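Local coordinates for ribonuclease S-F11 (Nicotiana alata, PDB 1IOO), which cleaves RNA as a secreted glycoprotein ribonuclease of the T2 family and is associated with gametophytic self-incompatibility in the style, at residues 57-60 and 61-65; 140-143 and 144-147. All blocks are in the same frame, centred on the assembly; numbering follows the deposited sequence.

Interaction 1 of 2, residues 57-60 and 61-65; sequences GKML and NDLDK
Lys58 and Asp62 form an i to i+4 salt bridge on the open side of helix 57-66. With CG anti to the backbone N (chi1 -176°), the lysine chain leaves CB on a straight course past the aspartate. Its CG lies 3.5 Å from Asp62 OD2. The next carbon, CD, is at 4.0 Å from Asp62 OD2. CE is again nearer, at 3.7 Å from Asp62 OD2. The bend comes at the last torsion: chi4 of -62° folds the ammonium group back, so that Lys58 NZ donates to Asp62 OD2 at 2.6 Å. The lone pair used is the syn one, on the side of OD1. By these distances CG, CD, CE and NZ all run close by a single carboxylate oxygen, but only NZ bonds it. The same two residues are also joined through the main chain, Asp62 N reaching Lys58 O at 2.8 Å with a C=O...N angle of 165°.

One residue further round, the contact turns apolar. Met59 CG sits 3.8 Å from Leu63 CD1, and the sulfur, Met59 SD, lies 3.9 Å from Leu63 CG. Leu63 CG also rests 3.3 Å from Met59 O, the carbonyl that accepts the Leu63 N-H. Both side chains touch Leu109 of helix 101-113, and Leu63 also meets Phe105 there, which places this pair at a helix-helix interface. On another face the buried Asp64 carries its charge to Arg23, while Asn61 bonds Arg78.

The chemistry thus divides by face. The ion pair is local to the helix surface, near a xylose of the protein's own N-linked glycan, and Asp62 probably neutralises the ammonium group there; the thioether and leucine branches supply the apolar side that packs on a neighbouring helix.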
loop_
_atom_site.group_PDB
_atom_site.type_symbol
_atom_site.label_atom_id
_atom_site.label_comp_id
_atom_site.label_asym_id
_atom_site.label_seq_id
_atom_site.Cartn_x
_atom_site.Cartn_y
_atom_site.Cartn_z
ATOM N N GLY A 57 -3.935 21.164 8.056
ATOM C CA GLY A 57 -3.353 20.915 9.365
ATOM C C GLY A 57 -2.694 19.580 9.656
ATOM O O GLY A 57 -1.859 19.102 8.888
ATOM N N LYS A 58 -3.074 18.976 10.780
ATOM C CA LYS A 58 -2.485 17.711 11.212
ATOM C C LYS A 58 -2.701 16.594 10.201
ATOM O O LYS A 58 -1.755 15.894 9.843
ATOM C CB LYS A 58 -3.051 17.275 12.567
ATOM C CG LYS A 58 -2.405 16.007 13.112
ATOM C CD LYS A 58 -3.047 15.574 14.420
ATOM C CE LYS A 58 -2.355 14.354 15.012
ATOM N NZ LYS A 58 -2.443 13.150 14.137
ATOM N N MET A 59 -3.943 16.401 9.767
ATOM C CA MET A 59 -4.237 15.344 8.803
ATOM C C MET A 59 -3.386 15.502 7.550
ATOM O O MET A 59 -2.877 14.521 7.005
ATOM C CB MET A 59 -5.724 15.340 8.433
ATOM C CG MET A 59 -6.121 14.250 7.438
ATOM S SD MET A 59 -5.790 12.547 7.998
ATOM C CE MET A 59 -7.390 12.090 8.636
ATOM N N LEU A 60 -3.230 16.741 7.096
ATOM C CA LEU A 60 -2.426 17.009 5.918
ATOM C C LEU A 60 -0.964 16.628 6.154
ATOM O O LEU A 60 -0.346 15.979 5.314
ATOM C CB LEU A 60 -2.542 18.484 5.510
ATOM C CG LEU A 60 -1.658 18.959 4.351
ATOM C CD1 LEU A 60 -1.810 18.044 3.141
ATOM C CD2 LEU A 60 -2.054 20.382 3.991
ATOM N N ASN A 61 -0.417 17.019 7.302
ATOM C CA ASN A 61 0.965 16.677 7.613
ATOM C C ASN A 61 1.138 15.172 7.763
ATOM O O ASN A 61 2.148 14.610 7.342
ATOM C CB ASN A 61 1.431 17.360 8.902
ATOM C CG ASN A 61 1.624 18.847 8.730
ATOM O OD1 ASN A 61 2.101 19.306 7.691
ATOM N ND2 ASN A 61 1.271 19.612 9.757
ATOM N N ASP A 62 0.154 14.519 8.373
ATOM C CA ASP A 62 0.216 13.077 8.568
ATOM C C ASP A 62 0.197 12.340 7.235
ATOM O O ASP A 62 0.978 11.414 7.018
ATOM C CB ASP A 62 -0.952 12.578 9.430
ATOM C CG ASP A 62 -0.808 12.947 10.900
ATOM O OD1 ASP A 62 0.318 13.244 11.344
ATOM O OD2 ASP A 62 -1.828 12.921 11.617
ATOM N N LEU A 63 -0.679 12.771 6.333
ATOM C CA LEU A 63 -0.798 12.120 5.037
ATOM C C LEU A 63 0.412 12.382 4.156
ATOM O O LEU A 63 0.858 11.492 3.439
ATOM C CB LEU A 63 -2.078 12.563 4.325
ATOM C CG LEU A 63 -3.355 11.983 4.941
ATOM C CD1 LEU A 63 -4.568 12.660 4.315
ATOM C CD2 LEU A 63 -3.387 10.472 4.731
ATOM N N ASP A 64 0.952 13.596 4.205
ATOM C CA ASP A 64 2.111 13.899 3.374
ATOM C C ASP A 64 3.287 13.002 3.724
ATOM O O ASP A 64 4.118 12.693 2.871
ATOM C CB ASP A 64 2.536 15.359 3.488
ATOM C CG ASP A 64 3.660 15.689 2.531
ATOM O OD1 ASP A 64 4.802 15.915 2.986
ATOM O OD2 ASP A 64 3.409 15.690 1.312
ATOM N N LYS A 65 3.361 12.586 4.986
ATOM C CA LYS A 65 4.435 11.716 5.418
ATOM C C LYS A 65 4.107 10.239 5.172
ATOM O O LYS A 65 4.836 9.546 4.469
ATOM C CB LYS A 65 4.733 11.918 6.910
ATOM C CG LYS A 65 5.780 10.952 7.452
ATOM C CD LYS A 65 5.987 11.117 8.953
ATOM C CE LYS A 65 6.987 10.090 9.465
ATOM N NZ LYS A 65 7.212 10.198 10.936
#

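Interaction 2 of 2, residues 140-143 and 144-147; sequences AIKT and VSQE
The peptide group ending in Ile141 O takes the N-H of Ser145 in its plane and that of Val144 from above it. Ser145 N lies 3.0 Å from Ile141 O, whereas Val144 N, at 3.0 Å from Ile141 O, stands 46° out of the carbonyl plane. Val144 CG2 crowds the same oxygen, 3.1 Å from Ile141 O. At the next carbonyl the donor is also above the plane: Gln146 N reaches Lys142 O at 2.9 Å, and a water links Lys142 O to Gln146 O.

Gln146 leaves the helix with phi 70° and psi -59°, the conformation of a classic gamma turn, closed by a weak bond from Glu147 N to Ser145 O. Ser145 OG, set between its own backbone N and carbonyl carbon, donates to Glu147 O at 2.6 Å and touches Lys142 CA at 3.2 Å. The extended lysine chain runs beside this turn, Lys142 CE lying 3.3 Å from Gln146 O, and NZ bonds Asn148 OD1 just beyond. With an alanine here, Asn148 OD1 would probably lose this donor and the Gln146 carbonyl its cover by CE.

Ile141 and Ser145 touch Ile166 and Ile168 of strand 162-170, and Val144 touches Leu117 and Thr120 of helix 117-123. Helix 134-145 thus keeps its i to i+4 bonding as far as Gln146 N, though that last bond is bent and Val144 N adds an i to i+3 bond at Ile141 O; the serine hydroxyl and the water tie down the chain beyond.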
loop_
_atom_site.group_PDB
_atom_site.type_symbol
_atom_site.label_atom_id
_atom_site.label_comp_id
_atom_site.label_asym_id
_atom_site.label_seq_id
_atom_site.Cartn_x
_atom_site.Cartn_y
_atom_site.Cartn_z
ATOM N N ALA A 140 7.956 -13.941 6.457
ATOM C CA ALA A 140 8.279 -12.851 7.366
ATOM C C ALA A 140 7.080 -11.922 7.573
ATOM O O ALA A 140 6.740 -11.570 8.702
ATOM C CB ALA A 140 9.474 -12.068 6.831
ATOM N N ILE A 141 6.435 -11.531 6.480
ATOM C CA ILE A 141 5.292 -10.632 6.569
ATOM C C ILE A 141 4.103 -11.295 7.266
ATOM O O ILE A 141 3.403 -10.658 8.048
ATOM C CB ILE A 141 4.876 -10.140 5.162
ATOM C CG1 ILE A 141 6.043 -9.379 4.514
ATOM C CG2 ILE A 141 3.642 -9.252 5.249
ATOM C CD1 ILE A 141 6.534 -8.161 5.309
ATOM N N LYS A 142 3.887 -12.579 7.006
ATOM C CA LYS A 142 2.746 -13.264 7.603
ATOM C C LYS A 142 2.833 -13.305 9.127
ATOM O O LYS A 142 1.822 -13.502 9.803
ATOM C CB LYS A 142 2.594 -14.680 7.044
ATOM C CG LYS A 142 1.237 -15.296 7.375
ATOM C CD LYS A 142 1.025 -16.609 6.648
ATOM C CE LYS A 142 -0.346 -17.193 6.972
ATOM N NZ LYS A 142 -0.547 -18.459 6.222
ATOM N N THR A 143 4.027 -13.119 9.678
ATOM C CA THR A 143 4.158 -13.126 11.134
ATOM C C THR A 143 3.397 -11.968 11.761
ATOM O O THR A 143 3.041 -12.019 12.941
ATOM C CB THR A 143 5.628 -13.071 11.622
ATOM O OG1 THR A 143 6.246 -11.845 11.208
ATOM C CG2 THR A 143 6.405 -14.261 11.089
ATOM N N VAL A 144 3.141 -10.924 10.975
ATOM C CA VAL A 144 2.408 -9.768 11.481
ATOM C C VAL A 144 1.050 -9.618 10.797
ATOM O O VAL A 144 0.119 -9.052 11.376
ATOM C CB VAL A 144 3.219 -8.453 11.337
ATOM C CG1 VAL A 144 4.465 -8.514 12.210
ATOM C CG2 VAL A 144 3.592 -8.213 9.888
ATOM N N SER A 145 0.926 -10.115 9.570
ATOM C CA SER A 145 -0.358 -10.034 8.875
ATOM C C SER A 145 -1.307 -11.129 9.363
ATOM O O SER A 145 -2.525 -11.017 9.207
ATOM C CB SER A 145 -0.176 -10.120 7.350
ATOM O OG SER A 145 0.297 -11.388 6.935
ATOM N N GLN A 146 -0.738 -12.166 9.981
ATOM C CA GLN A 146 -1.503 -13.307 10.514
ATOM C C GLN A 146 -2.080 -14.141 9.387
ATOM O O GLN A 146 -1.825 -15.344 9.288
ATOM C CB GLN A 146 -2.613 -12.826 11.456
ATOM C CG GLN A 146 -2.071 -12.267 12.763
ATOM C CD GLN A 146 -3.152 -11.877 13.755
ATOM O OE1 GLN A 146 -4.270 -12.397 13.725
ATOM N NE2 GLN A 146 -2.808 -10.972 14.664
ATOM N N GLU A 147 -2.893 -13.505 8.555
ATOM C CA GLU A 147 -3.415 -14.163 7.384
ATOM C C GLU A 147 -2.485 -13.890 6.209
ATOM O O GLU A 147 -1.601 -13.038 6.305
ATOM C CB GLU A 147 -4.843 -13.692 7.090
ATOM C CG GLU A 147 -5.829 -13.980 8.236
ATOM C CD GLU A 147 -5.928 -15.461 8.609
ATOM O OE1 GLU A 147 -5.993 -15.758 9.824
ATOM O OE2 GLU A 147 -5.956 -16.326 7.701
HETATM O O HOH W 1 0.663 -16.227 11.031
#

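Overall arrangement
Both interactions are local helical contacts within one T2-family chain, but their centres lie 28 Å apart and their nearest atoms about 18 Å apart. Interaction 1 lies along helix 57-66, packed on helices 74-80, 82-92 and 101-113 and on loops; interaction 2 marks the end of helix 134-145, between strand 162-170 and helix 117-123. In interaction 1 the ion pair is at the surface while Leu60, Leu63 and Asp64 are buried; in interaction 2 Ile141 and Ser145 are buried while Thr143 and Gln146 are exposed. Charge is paired across the segments in interaction 1, whereas interaction 2 relies on carbonyls, a hydroxyl and water. Residues 57-65 also approach the putative RNA-binding region; residues 140-147 lie away from the catalytic and RNA-binding residues.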